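Local coordinates for protein globin II, extracellular (Lumbricus terrestris, PDB 1X9F) that probably binds and transports oxygen on a haem iron, as one globin subunit of the giant extracellular haemoglobin (erythrocruorin) of the earthworm, at residues L10-E15 and R127-A132; A32-T37 and D107-A112; A39-S44 and P102-D107. All coordinates share one frame; numbering follows the deposited sequence.

Contact 1 (L10-E15 and R127-A132); sequences LKVKSE and REAWDA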
loop_
_atom_site.group_PDB
_atom_site.type_symbol
_atom_site.label_atom_id
_atom_site.label_comp_id
_atom_site.label_asym_id
_atom_site.label_seq_id
_atom_site.Cartn_x
_atom_site.Cartn_y
_atom_site.Cartn_z
ATOM N N LEU B 10 36.445 16.086 9.885
ATOM C CA LEU B 10 35.329 15.217 9.543
ATOM C C LEU B 10 34.244 15.294 10.610
ATOM O O LEU B 10 33.080 15.517 10.288
ATOM C CB LEU B 10 35.802 13.771 9.352
ATOM C CG LEU B 10 35.824 13.124 7.958
ATOM C CD1 LEU B 10 35.873 14.124 6.798
ATOM C CD2 LEU B 10 36.961 12.111 7.855
ATOM N N LYS B 11 34.630 15.127 11.875
ATOM C CA LYS B 11 33.678 15.126 12.985
ATOM C C LYS B 11 32.951 16.464 13.128
ATOM O O LYS B 11 31.722 16.505 13.265
ATOM C CB LYS B 11 34.373 14.751 14.296
ATOM C CG LYS B 11 33.421 14.712 15.476
ATOM C CD LYS B 11 34.101 14.221 16.727
ATOM C CE LYS B 11 33.927 12.731 16.896
ATOM N NZ LYS B 11 34.456 12.300 18.213
ATOM N N VAL B 12 33.720 17.550 13.083
ATOM C CA VAL B 12 33.157 18.891 13.190
ATOM C C VAL B 12 32.203 19.209 12.038
ATOM O O VAL B 12 31.169 19.842 12.265
ATOM C CB VAL B 12 34.241 19.983 13.338
ATOM C CG1 VAL B 12 33.619 21.377 13.308
ATOM C CG2 VAL B 12 35.018 19.788 14.635
ATOM N N LYS B 13 32.530 18.772 10.816
ATOM C CA LYS B 13 31.597 18.953 9.692
ATOM C C LYS B 13 30.231 18.338 10.001
ATOM O O LYS B 13 29.200 18.990 9.820
ATOM C CB LYS B 13 32.165 18.390 8.382
ATOM C CG LYS B 13 33.246 19.291 7.768
ATOM C CD LYS B 13 33.767 18.712 6.438
ATOM C CE LYS B 13 32.673 18.752 5.352
ATOM N NZ LYS B 13 33.222 18.258 4.046
ATOM N N SER B 14 30.225 17.102 10.491
ATOM C CA SER B 14 28.974 16.405 10.804
ATOM C C SER B 14 28.208 17.030 11.957
ATOM O O SER B 14 26.994 17.240 11.866
ATOM C CB SER B 14 29.232 14.933 11.116
ATOM O OG SER B 14 29.468 14.210 9.924
ATOM N N GLU B 15 28.917 17.306 13.050
ATOM C CA GLU B 15 28.285 17.872 14.224
ATOM C C GLU B 15 27.762 19.272 13.944
ATOM O O GLU B 15 26.733 19.670 14.493
ATOM C CB GLU B 15 29.232 17.803 15.419
ATOM C CG GLU B 15 29.547 16.350 15.753
ATOM C CD GLU B 15 30.478 16.168 16.929
ATOM O OE1 GLU B 15 30.609 15.010 17.386
ATOM O OE2 GLU B 15 31.078 17.162 17.395
ATOM N N ARG B 127 34.359 18.345 22.078
ATOM C CA ARG B 127 34.803 19.686 22.418
ATOM C C ARG B 127 36.227 19.967 21.947
ATOM O O ARG B 127 36.518 21.054 21.439
ATOM C CB ARG B 127 34.710 19.860 23.931
ATOM C CG ARG B 127 35.105 21.218 24.418
ATOM C CD ARG B 127 34.814 21.470 25.876
ATOM N NE ARG B 127 34.752 22.908 26.101
ATOM C CZ ARG B 127 35.810 23.702 26.231
ATOM N NH1 ARG B 127 37.045 23.209 26.187
ATOM N NH2 ARG B 127 35.632 25.004 26.419
ATOM N N GLU B 128 37.104 18.983 22.118
ATOM C CA GLU B 128 38.494 19.140 21.722
ATOM C C GLU B 128 38.646 19.289 20.215
ATOM O O GLU B 128 39.490 20.061 19.754
ATOM C CB GLU B 128 39.344 17.977 22.231
ATOM C CG GLU B 128 39.770 18.113 23.684
ATOM C CD GLU B 128 40.822 17.094 24.079
ATOM O OE1 GLU B 128 40.551 15.877 23.969
ATOM O OE2 GLU B 128 41.916 17.509 24.514
ATOM N N ALA B 129 37.838 18.549 19.457
ATOM C CA ALA B 129 37.852 18.621 17.999
ATOM C C ALA B 129 37.275 19.952 17.516
ATOM O O ALA B 129 37.822 20.571 16.594
ATOM C CB ALA B 129 37.086 17.447 17.397
ATOM N N TRP B 130 36.187 20.401 18.140
ATOM C CA TRP B 130 35.611 21.707 17.825
ATOM C C TRP B 130 36.566 22.841 18.167
ATOM O O TRP B 130 36.822 23.711 17.334
ATOM C CB TRP B 130 34.280 21.913 18.546
ATOM C CG TRP B 130 33.116 21.336 17.826
ATOM C CD1 TRP B 130 32.685 20.042 17.875
ATOM C CD2 TRP B 130 32.222 22.024 16.944
ATOM N NE1 TRP B 130 31.576 19.880 17.079
ATOM C CE2 TRP B 130 31.267 21.081 16.497
ATOM C CE3 TRP B 130 32.125 23.347 16.488
ATOM C CZ2 TRP B 130 30.230 21.417 15.616
ATOM C CZ3 TRP B 130 31.095 23.679 15.616
ATOM C CH2 TRP B 130 30.162 22.716 15.189
ATOM N N ASP B 131 37.095 22.823 19.386
ATOM C CA ASP B 131 38.014 23.858 19.838
ATOM C C ASP B 131 39.166 24.044 18.848
ATOM O O ASP B 131 39.506 25.171 18.467
ATOM C CB ASP B 131 38.549 23.506 21.225
ATOM C CG ASP B 131 39.401 24.601 21.812
ATOM O OD1 ASP B 131 38.883 25.719 22.013
ATOM O OD2 ASP B 131 40.602 24.439 22.106
ATOM N N ALA B 132 39.741 22.924 18.418
ATOM C CA ALA B 132 40.871 22.931 17.509
ATOM C C ALA B 132 40.501 23.502 16.143
ATOM O O ALA B 132 41.251 24.289 15.567
ATOM C CB ALA B 132 41.416 21.525 17.361
#

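Contact 2 (A32-T37 and D107-A112); sequences AIWRAT and DAFKTA. With CMO (carbon monoxide), chain P; HEM (protoporphyrin IX containing Fe), chain O.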
loop_
_atom_site.group_PDB
_atom_site.type_symbol
_atom_site.label_atom_id
_atom_site.label_comp_id
_atom_site.label_asym_id
_atom_site.label_seq_id
_atom_site.Cartn_x
_atom_site.Cartn_y
_atom_site.Cartn_z
ATOM N N ALA B 32 21.611 32.459 20.061
ATOM C CA ALA B 32 22.222 31.791 21.200
ATOM C C ALA B 32 23.734 32.019 21.218
ATOM O O ALA B 32 24.301 32.325 22.273
ATOM C CB ALA B 32 21.898 30.312 21.174
ATOM N N ILE B 33 24.382 31.909 20.056
ATOM C CA ILE B 33 25.834 32.104 19.974
ATOM C C ILE B 33 26.256 33.547 20.292
ATOM O O ILE B 33 27.168 33.755 21.105
ATOM C CB ILE B 33 26.407 31.616 18.610
ATOM C CG1 ILE B 33 26.299 30.087 18.501
ATOM C CG2 ILE B 33 27.874 32.039 18.465
ATOM C CD1 ILE B 33 26.401 29.559 17.067
ATOM N N TRP B 34 25.590 34.529 19.679
ATOM C CA TRP B 34 25.891 35.946 19.941
ATOM C C TRP B 34 25.596 36.405 21.369
ATOM O O TRP B 34 26.370 37.184 21.939
ATOM C CB TRP B 34 25.299 36.880 18.862
ATOM C CG TRP B 34 26.200 36.859 17.692
ATOM C CD1 TRP B 34 25.978 36.266 16.483
ATOM C CD2 TRP B 34 27.535 37.358 17.655
ATOM N NE1 TRP B 34 27.086 36.403 15.681
ATOM C CE2 TRP B 34 28.057 37.068 16.383
ATOM C CE3 TRP B 34 28.346 38.040 18.577
ATOM C CZ2 TRP B 34 29.343 37.428 16.012
ATOM C CZ3 TRP B 34 29.623 38.400 18.203
ATOM C CH2 TRP B 34 30.109 38.098 16.934
ATOM N N ARG B 35 24.515 35.901 21.956
ATOM C CA ARG B 35 24.223 36.183 23.362
ATOM C C ARG B 35 25.263 35.595 24.296
ATOM O O ARG B 35 25.654 36.236 25.274
ATOM C CB ARG B 35 22.849 35.656 23.744
ATOM C CG ARG B 35 21.760 36.524 23.196
ATOM C CD ARG B 35 20.417 35.885 23.246
ATOM N NE ARG B 35 19.430 36.810 22.713
ATOM C CZ ARG B 35 18.277 36.448 22.170
ATOM N NH1 ARG B 35 17.945 35.165 22.076
ATOM N NH2 ARG B 35 17.447 37.376 21.714
ATOM N N ALA B 36 25.690 34.368 24.009
ATOM C CA ALA B 36 26.736 33.734 24.793
ATOM C C ALA B 36 28.040 34.521 24.657
ATOM O O ALA B 36 28.767 34.678 25.637
ATOM C CB ALA B 36 26.919 32.286 24.375
ATOM N N THR B 37 28.323 35.021 23.454
ATOM C CA THR B 37 29.501 35.863 23.229
ATOM C C THR B 37 29.420 37.125 24.085
ATOM O O THR B 37 30.348 37.427 24.840
ATOM C CB THR B 37 29.637 36.243 21.732
ATOM O OG1 THR B 37 29.760 35.055 20.939
ATOM C CG2 THR B 37 30.956 36.975 21.469
ATOM N N ASP B 107 38.086 34.803 21.046
ATOM C CA ASP B 107 38.162 33.800 22.083
ATOM C C ASP B 107 36.803 33.512 22.724
ATOM O O ASP B 107 36.437 32.348 22.894
ATOM C CB ASP B 107 39.179 34.211 23.143
ATOM C CG ASP B 107 39.586 33.054 24.022
ATOM O OD1 ASP B 107 40.338 32.181 23.539
ATOM O OD2 ASP B 107 39.203 32.931 25.206
ATOM N N ALA B 108 36.062 34.561 23.073
ATOM C CA ALA B 108 34.723 34.393 23.640
ATOM C C ALA B 108 33.763 33.763 22.631
ATOM O O ALA B 108 32.947 32.905 22.984
ATOM C CB ALA B 108 34.185 35.718 24.132
ATOM N N PHE B 109 33.877 34.195 21.379
ATOM C CA PHE B 109 33.058 33.664 20.309
ATOM C C PHE B 109 33.236 32.159 20.212
ATOM O O PHE B 109 32.253 31.414 20.161
ATOM C CB PHE B 109 33.423 34.325 18.983
ATOM C CG PHE B 109 32.431 34.071 17.893
ATOM C CD1 PHE B 109 32.755 33.265 16.814
ATOM C CD2 PHE B 109 31.163 34.637 17.948
ATOM C CE1 PHE B 109 31.832 33.032 15.801
ATOM C CE2 PHE B 109 30.239 34.405 16.945
ATOM C CZ PHE B 109 30.571 33.602 15.870
ATOM N N LYS B 110 34.487 31.714 20.207
ATOM C CA LYS B 110 34.790 30.296 20.146
ATOM C C LYS B 110 34.147 29.533 21.304
ATOM O O LYS B 110 33.583 28.456 21.099
ATOM C CB LYS B 110 36.299 30.076 20.146
ATOM C CG LYS B 110 36.699 28.615 20.125
ATOM C CD LYS B 110 38.196 28.450 20.038
ATOM C CE LYS B 110 38.853 28.666 21.397
ATOM N NZ LYS B 110 40.189 28.003 21.425
ATOM N N THR B 111 34.238 30.091 22.510
ATOM C CA THR B 111 33.651 29.475 23.697
ATOM C C THR B 111 32.149 29.367 23.525
ATOM O O THR B 111 31.542 28.356 23.880
ATOM C CB THR B 111 33.983 30.321 24.940
ATOM O OG1 THR B 111 35.406 30.358 25.118
ATOM C CG2 THR B 111 33.491 29.649 26.220
ATOM N N ALA B 112 31.565 30.426 22.975
ATOM C CA ALA B 112 30.133 30.505 22.766
ATOM C C ALA B 112 29.663 29.459 21.757
ATOM O O ALA B 112 28.711 28.723 22.033
ATOM C CB ALA B 112 29.743 31.907 22.324
HETATM C C CMO P . 30.654 38.436 13.168
HETATM O O CMO P . 29.773 38.815 13.984
HETATM C CHA HEM O . 30.784 40.877 9.929
HETATM C CHB HEM O . 32.142 36.185 9.910
HETATM C CHC HEM O . 33.983 36.673 14.416
HETATM C CHD HEM O . 32.842 41.440 14.336
HETATM C C1A HEM O . 30.926 39.464 9.543
HETATM C C2A HEM O . 30.397 39.016 8.335
HETATM C C3A HEM O . 30.769 37.602 8.278
HETATM C C4A HEM O . 31.527 37.452 9.538
HETATM C CMA HEM O . 30.463 36.580 7.212
HETATM C CAA HEM O . 29.565 39.774 7.332
HETATM C CBA HEM O . 30.374 40.396 6.213
HETATM C CGA HEM O . 29.387 41.189 5.388
HETATM O O1A HEM O . 28.639 40.583 4.587
HETATM O O2A HEM O . 29.350 42.427 5.546
HETATM C C1B HEM O . 32.777 35.909 11.196
HETATM C C2B HEM O . 33.197 34.631 11.496
HETATM C C3B HEM O . 33.709 34.803 12.739
HETATM C C4B HEM O . 33.579 36.117 13.127
HETATM C CMB HEM O . 33.114 33.374 10.669
HETATM C CAB HEM O . 34.218 33.755 13.387
HETATM C CBB HEM O . 34.722 32.663 13.926
HETATM C C1C HEM O . 33.773 38.070 14.814
HETATM C C2C HEM O . 34.127 38.484 16.083
HETATM C C3C HEM O . 33.812 39.822 16.062
HETATM C C4C HEM O . 33.286 40.107 14.800
HETATM C CMC HEM O . 34.734 37.631 17.172
HETATM C CAC HEM O . 34.011 40.752 17.207
HETATM C CBC HEM O . 33.442 40.461 18.387
HETATM C C1D HEM O . 32.159 41.729 13.057
HETATM C C2D HEM O . 31.630 42.989 12.783
HETATM C C3D HEM O . 31.032 42.875 11.550
HETATM C C4D HEM O . 31.279 41.468 11.178
HETATM C CMD HEM O . 31.702 44.219 13.656
HETATM C CAD HEM O . 30.325 43.939 10.748
HETATM C CBD HEM O . 28.950 44.239 11.319
HETATM C CGD HEM O . 28.316 45.264 10.413
HETATM O O1D HEM O . 28.078 44.967 9.222
HETATM O O2D HEM O . 28.057 46.386 10.889
HETATM N NA HEM O . 31.661 38.574 10.283
HETATM N NB HEM O . 32.990 36.848 12.151
HETATM N NC HEM O . 33.280 39.026 13.981
HETATM N ND HEM O . 31.957 40.772 12.113
HETATM FE FE HEM O . 32.536 38.827 12.100
#

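Contact 3 (A39-S44 and P102-D107); sequences AQVPES and PDNYFD. With HEM (protoporphyrin IX containing Fe), chain O.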
loop_
_atom_site.group_PDB
_atom_site.type_symbol
_atom_site.label_atom_id
_atom_site.label_comp_id
_atom_site.label_asym_id
_atom_site.label_seq_id
_atom_site.Cartn_x
_atom_site.Cartn_y
_atom_site.Cartn_z
ATOM N N ALA B 39 27.538 37.766 26.689
ATOM C CA ALA B 39 27.560 37.459 28.125
ATOM C C ALA B 39 28.995 37.357 28.636
ATOM O O ALA B 39 29.291 37.709 29.782
ATOM C CB ALA B 39 26.800 36.168 28.415
ATOM N N GLN B 40 29.887 36.885 27.773
ATOM C CA GLN B 40 31.270 36.680 28.160
ATOM C C GLN B 40 32.150 37.916 27.978
ATOM O O GLN B 40 33.007 38.198 28.817
ATOM C CB GLN B 40 31.876 35.488 27.428
ATOM C CG GLN B 40 33.247 35.171 27.976
ATOM C CD GLN B 40 33.866 33.950 27.367
ATOM O OE1 GLN B 40 33.212 32.917 27.229
ATOM N NE2 GLN B 40 35.143 34.048 27.018
ATOM N N VAL B 41 31.943 38.641 26.880
ATOM C CA VAL B 41 32.663 39.888 26.649
ATOM C C VAL B 41 31.701 41.001 26.231
ATOM O O VAL B 41 31.655 41.394 25.059
ATOM C CB VAL B 41 33.798 39.731 25.611
ATOM C CG1 VAL B 41 35.002 39.039 26.230
ATOM C CG2 VAL B 41 33.313 39.001 24.359
ATOM N N PRO B 42 30.944 41.518 27.199
ATOM C CA PRO B 42 29.927 42.541 26.926
ATOM C C PRO B 42 30.473 43.771 26.206
ATOM O O PRO B 42 29.712 44.459 25.518
ATOM C CB PRO B 42 29.411 42.916 28.321
ATOM C CG PRO B 42 30.444 42.402 29.278
ATOM C CD PRO B 42 31.013 41.179 28.633
ATOM N N GLU B 43 31.769 44.038 26.358
ATOM C CA GLU B 43 32.442 45.119 25.636
ATOM C C GLU B 43 32.269 45.022 24.131
ATOM O O GLU B 43 32.180 46.041 23.441
ATOM C CB GLU B 43 33.939 45.093 25.938
ATOM C CG GLU B 43 34.283 45.161 27.414
ATOM C CD GLU B 43 34.056 46.542 27.998
ATOM O OE1 GLU B 43 32.971 47.133 27.783
ATOM O OE2 GLU B 43 34.972 47.042 28.686
ATOM N N SER B 44 32.237 43.789 23.630
ATOM C CA SER B 44 32.263 43.529 22.191
ATOM C C SER B 44 30.996 44.001 21.500
ATOM O O SER B 44 30.983 44.230 20.292
ATOM C CB SER B 44 32.458 42.036 21.931
ATOM O OG SER B 44 31.319 41.302 22.353
ATOM N N PRO B 102 40.036 42.616 19.454
ATOM C CA PRO B 102 41.044 41.897 20.236
ATOM C C PRO B 102 40.838 40.370 20.219
ATOM O O PRO B 102 39.707 39.903 20.052
ATOM C CB PRO B 102 40.867 42.468 21.652
ATOM C CG PRO B 102 39.485 43.018 21.675
ATOM C CD PRO B 102 39.210 43.506 20.293
ATOM N N ASP B 103 41.927 39.611 20.380
ATOM C CA ASP B 103 41.869 38.139 20.415
ATOM C C ASP B 103 40.852 37.672 21.442
ATOM O O ASP B 103 40.127 36.694 21.229
ATOM C CB ASP B 103 43.223 37.529 20.801
ATOM C CG ASP B 103 44.359 37.944 19.882
ATOM O OD1 ASP B 103 44.114 38.283 18.696
ATOM O OD2 ASP B 103 45.558 37.944 20.273
ATOM N N ASN B 104 40.847 38.379 22.566
ATOM C CA ASN B 104 39.895 38.215 23.642
ATOM C C ASN B 104 38.472 37.974 23.124
ATOM O O ASN B 104 37.724 37.161 23.687
ATOM C CB ASN B 104 40.004 39.496 24.471
ATOM C CG ASN B 104 38.918 39.642 25.485
ATOM O OD1 ASN B 104 38.639 38.726 26.258
ATOM N ND2 ASN B 104 38.303 40.817 25.513
ATOM N N TYR B 105 38.118 38.660 22.033
ATOM C CA TYR B 105 36.787 38.525 21.447
ATOM C C TYR B 105 36.599 37.260 20.617
ATOM O O TYR B 105 35.620 36.539 20.821
ATOM C CB TYR B 105 36.418 39.738 20.607
ATOM C CG TYR B 105 36.209 41.013 21.377
ATOM C CD1 TYR B 105 35.929 42.191 20.697
ATOM C CD2 TYR B 105 36.294 41.056 22.772
ATOM C CE1 TYR B 105 35.733 43.376 21.367
ATOM C CE2 TYR B 105 36.102 42.245 23.459
ATOM C CZ TYR B 105 35.823 43.402 22.746
ATOM O OH TYR B 105 35.628 44.596 23.398
ATOM N N PHE B 106 37.510 36.997 19.674
ATOM C CA PHE B 106 37.480 35.733 18.923
ATOM C C PHE B 106 37.455 34.584 19.899
ATOM O O PHE B 106 36.874 33.535 19.628
ATOM C CB PHE B 106 38.699 35.572 18.016
ATOM C CG PHE B 106 38.661 36.440 16.817
ATOM C CD1 PHE B 106 39.351 37.639 16.809
ATOM C CD2 PHE B 106 37.915 36.079 15.700
ATOM C CE1 PHE B 106 39.317 38.461 15.704
ATOM C CE2 PHE B 106 37.871 36.898 14.590
ATOM C CZ PHE B 106 38.574 38.092 14.590
ATOM N N ASP B 107 38.086 34.803 21.046
ATOM C CA ASP B 107 38.162 33.800 22.083
ATOM C C ASP B 107 36.803 33.512 22.724
ATOM O O ASP B 107 36.437 32.348 22.894
ATOM C CB ASP B 107 39.179 34.211 23.143
ATOM C CG ASP B 107 39.586 33.054 24.022
ATOM O OD1 ASP B 107 40.338 32.181 23.539
ATOM O OD2 ASP B 107 39.203 32.931 25.206
HETATM C CHA HEM O . 30.784 40.877 9.929
HETATM C CHB HEM O . 32.142 36.185 9.910
HETATM C CHC HEM O . 33.983 36.673 14.416
HETATM C CHD HEM O . 32.842 41.440 14.336
HETATM C C1A HEM O . 30.926 39.464 9.543
HETATM C C2A HEM O . 30.397 39.016 8.335
HETATM C C3A HEM O . 30.769 37.602 8.278
HETATM C C4A HEM O . 31.527 37.452 9.538
HETATM C CMA HEM O . 30.463 36.580 7.212
HETATM C CAA HEM O . 29.565 39.774 7.332
HETATM C CBA HEM O . 30.374 40.396 6.213
HETATM C CGA HEM O . 29.387 41.189 5.388
HETATM O O1A HEM O . 28.639 40.583 4.587
HETATM O O2A HEM O . 29.350 42.427 5.546
HETATM C C1B HEM O . 32.777 35.909 11.196
HETATM C C2B HEM O . 33.197 34.631 11.496
HETATM C C3B HEM O . 33.709 34.803 12.739
HETATM C C4B HEM O . 33.579 36.117 13.127
HETATM C CMB HEM O . 33.114 33.374 10.669
HETATM C CAB HEM O . 34.218 33.755 13.387
HETATM C CBB HEM O . 34.722 32.663 13.926
HETATM C C1C HEM O . 33.773 38.070 14.814
HETATM C C2C HEM O . 34.127 38.484 16.083
HETATM C C3C HEM O . 33.812 39.822 16.062
HETATM C C4C HEM O . 33.286 40.107 14.800
HETATM C CMC HEM O . 34.734 37.631 17.172
HETATM C CAC HEM O . 34.011 40.752 17.207
HETATM C CBC HEM O . 33.442 40.461 18.387
HETATM C C1D HEM O . 32.159 41.729 13.057
HETATM C C2D HEM O . 31.630 42.989 12.783
HETATM C C3D HEM O . 31.032 42.875 11.550
HETATM C C4D HEM O . 31.279 41.468 11.178
HETATM C CMD HEM O . 31.702 44.219 13.656
HETATM C CAD HEM O . 30.325 43.939 10.748
HETATM C CBD HEM O . 28.950 44.239 11.319
HETATM C CGD HEM O . 28.316 45.264 10.413
HETATM O O1D HEM O . 28.078 44.967 9.222
HETATM O O2D HEM O . 28.057 46.386 10.889
HETATM N NA HEM O . 31.661 38.574 10.283
HETATM N NB HEM O . 32.990 36.848 12.151
HETATM N NC HEM O . 33.280 39.026 13.981
HETATM N ND HEM O . 31.957 40.772 12.113
HETATM FE FE HEM O . 32.536 38.827 12.100
HETATM O O HOH W 1 37.262 35.584 26.658
#

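Contact 1 (L10-E15 and R127-A132)
The near-perpendicular crossing of the A and H helices of the globin fold brings V12 and E15 of 10-15 against A129 and W130 of 127-132. The axes of the two segments pass 9.3 Å apart at 96°, and the indole of W130 lies between them. V12 works with both branches. Its CG1 sits above the middle of the six-membered ring, 3.8 Å from the W130 centroid, a CH-pi contact made almost along the ring normal. V12 CG2, turned beside the backbone N, reaches the backbone of the other helix, 3.5 Å from A129 O and 4.2 Å from A129 CB. The polar part lies at the ring's edge: W130 NE1 donates to E15 OE2 over 2.8 Å, the acceptor almost exactly in the indole plane and using its anti lone pair, although the bond is bent to 143°. Carboxylate and ring are nearly coplanar, 14° apart. E15 OE2 takes a second bond from D126 N, while OE1 is held by a polar side chain of a neighbouring subunit. With a leucine in place of W130, the carboxylate of E15 would probably lose its indole donor and V12 CG1 the flat surface beneath it. Beyond the pair, W130 packs on L114 and V117 of helix 103-121 and on W16 of helix 6-20, while V12 touches I76 of helix 59-77.

Contact 2 (A32-T37 and D107-A112)
F109 on 107-112 meets W34, I33 and T37 on 32-37 where the axes of the two segments approach to 8.2 Å, at 132° to each other. The aromatic interaction is a tilted one. The W34 six-membered ring and the F109 ring have their centroids 4.7 Å apart and planes at 41°, with F109 CE2 lying over one face of the indole, displaced toward its rim. F109 CG is anti to the backbone N (chi1 -167°), which brings the ring between W34 and the haem edge; F109 CE1 comes 3.5 Å from HEM CBB.

Aliphatic packing fills the rest. I33 CG2 touches F109 CE2 at 3.7 Å, and A36 CB faces A112 CB at 3.5 Å; these small residues allow the backbones to come so close, with the CA atoms of A36 and A112 5.1 Å apart. A108 CB takes a looser place beside T37.

T37 OG1 donates to I33 O over 2.9 Å, from above the carbonyl plane, while T37 N reaches the same oxygen from its opposite face. The two donors together grip I33 O, and the bond from OG1 gives the buried hydroxyl a partner in its own helix, beside F109 and the A112 methyl.

W34 also meets F48 edge-to-face and packs on V68 of helix 59-77. This is the B/G helix crossing of the globin fold; W34 extends it to the bound carbon monoxide, and F109 to the haem.

Contact 3 (A39-S44 and P102-D107)
Y105 of 102-107 projects from the start of its helix into the turn at 41-44, and its side chain meets a succession of neighbours from root to tip. At the root, Y105 CB lies 3.8 Å from HEM CBC, the end of a haem vinyl group. CG is anti to the carbonyl carbon (chi1 -68°), which directs the ring toward the turn, where S44 and V41 meet it. Of the ring atoms, Y105 CD2 on one flank meets V41 CG2 at 4.0 Å, whereas CD1 and CE1 on the other lie beneath the S44 methylene. S44 CB stands over the ring centre, 3.6 Å from the Y105 centroid and only 10° off the normal, a clear CH-pi contact. The opposite face is covered by P102 CG, so the phenol is held flat between a serine and a proline. At its tip, OH lies against E43 CB and near the backbone of S44.

The serine is itself fixed from behind. S44 OG donates to V41 O over 2.7 Å, tilted 18° from the carbonyl plane, and S44 N binds the same oxygen. Two donors on one carbonyl tie the turn and are likely to keep the methylene over the ring. Nearer the surface, V41 CG1 slides past the amide of N104, 3.7 Å from N104 OD1. A water accepts from Q40 NE2 over 2.6 Å and makes a weak bond to N104 O, bridging the outer side.

Next to Y105 in the chain, F106 has HEM CMC over one face of its ring. Helix 23-40 gives way to the turn at V41, so the arrangement is the BC corner of a globin packed on the beginning of the G helix, with neighbouring aromatic residues of that helix lining the haem pocket.

How the contacts relate
Contacts 2 and 3 run on along helix 103-121 and from helix 23-40 into the following turn. Their centres are 8 Å apart, they share D107, and A108 CB packs on V41 CG2 at 3.4 Å. Both reach the haem, contact 2 also bordering the carbon monoxide site, whereas the S44 side chain of contact 3 stays about 9 Å from that ligand. Contact 1 lies farther off, with centres 16 Å from contact 2 and 22 Å from contact 3, and its W130 side chain is about 10 Å from a haem. A salt bridge, D131 OD1 to K110 NZ at 2.7 Å, ties it to contact 2. Along the chain contact 1 closes the outermost loop.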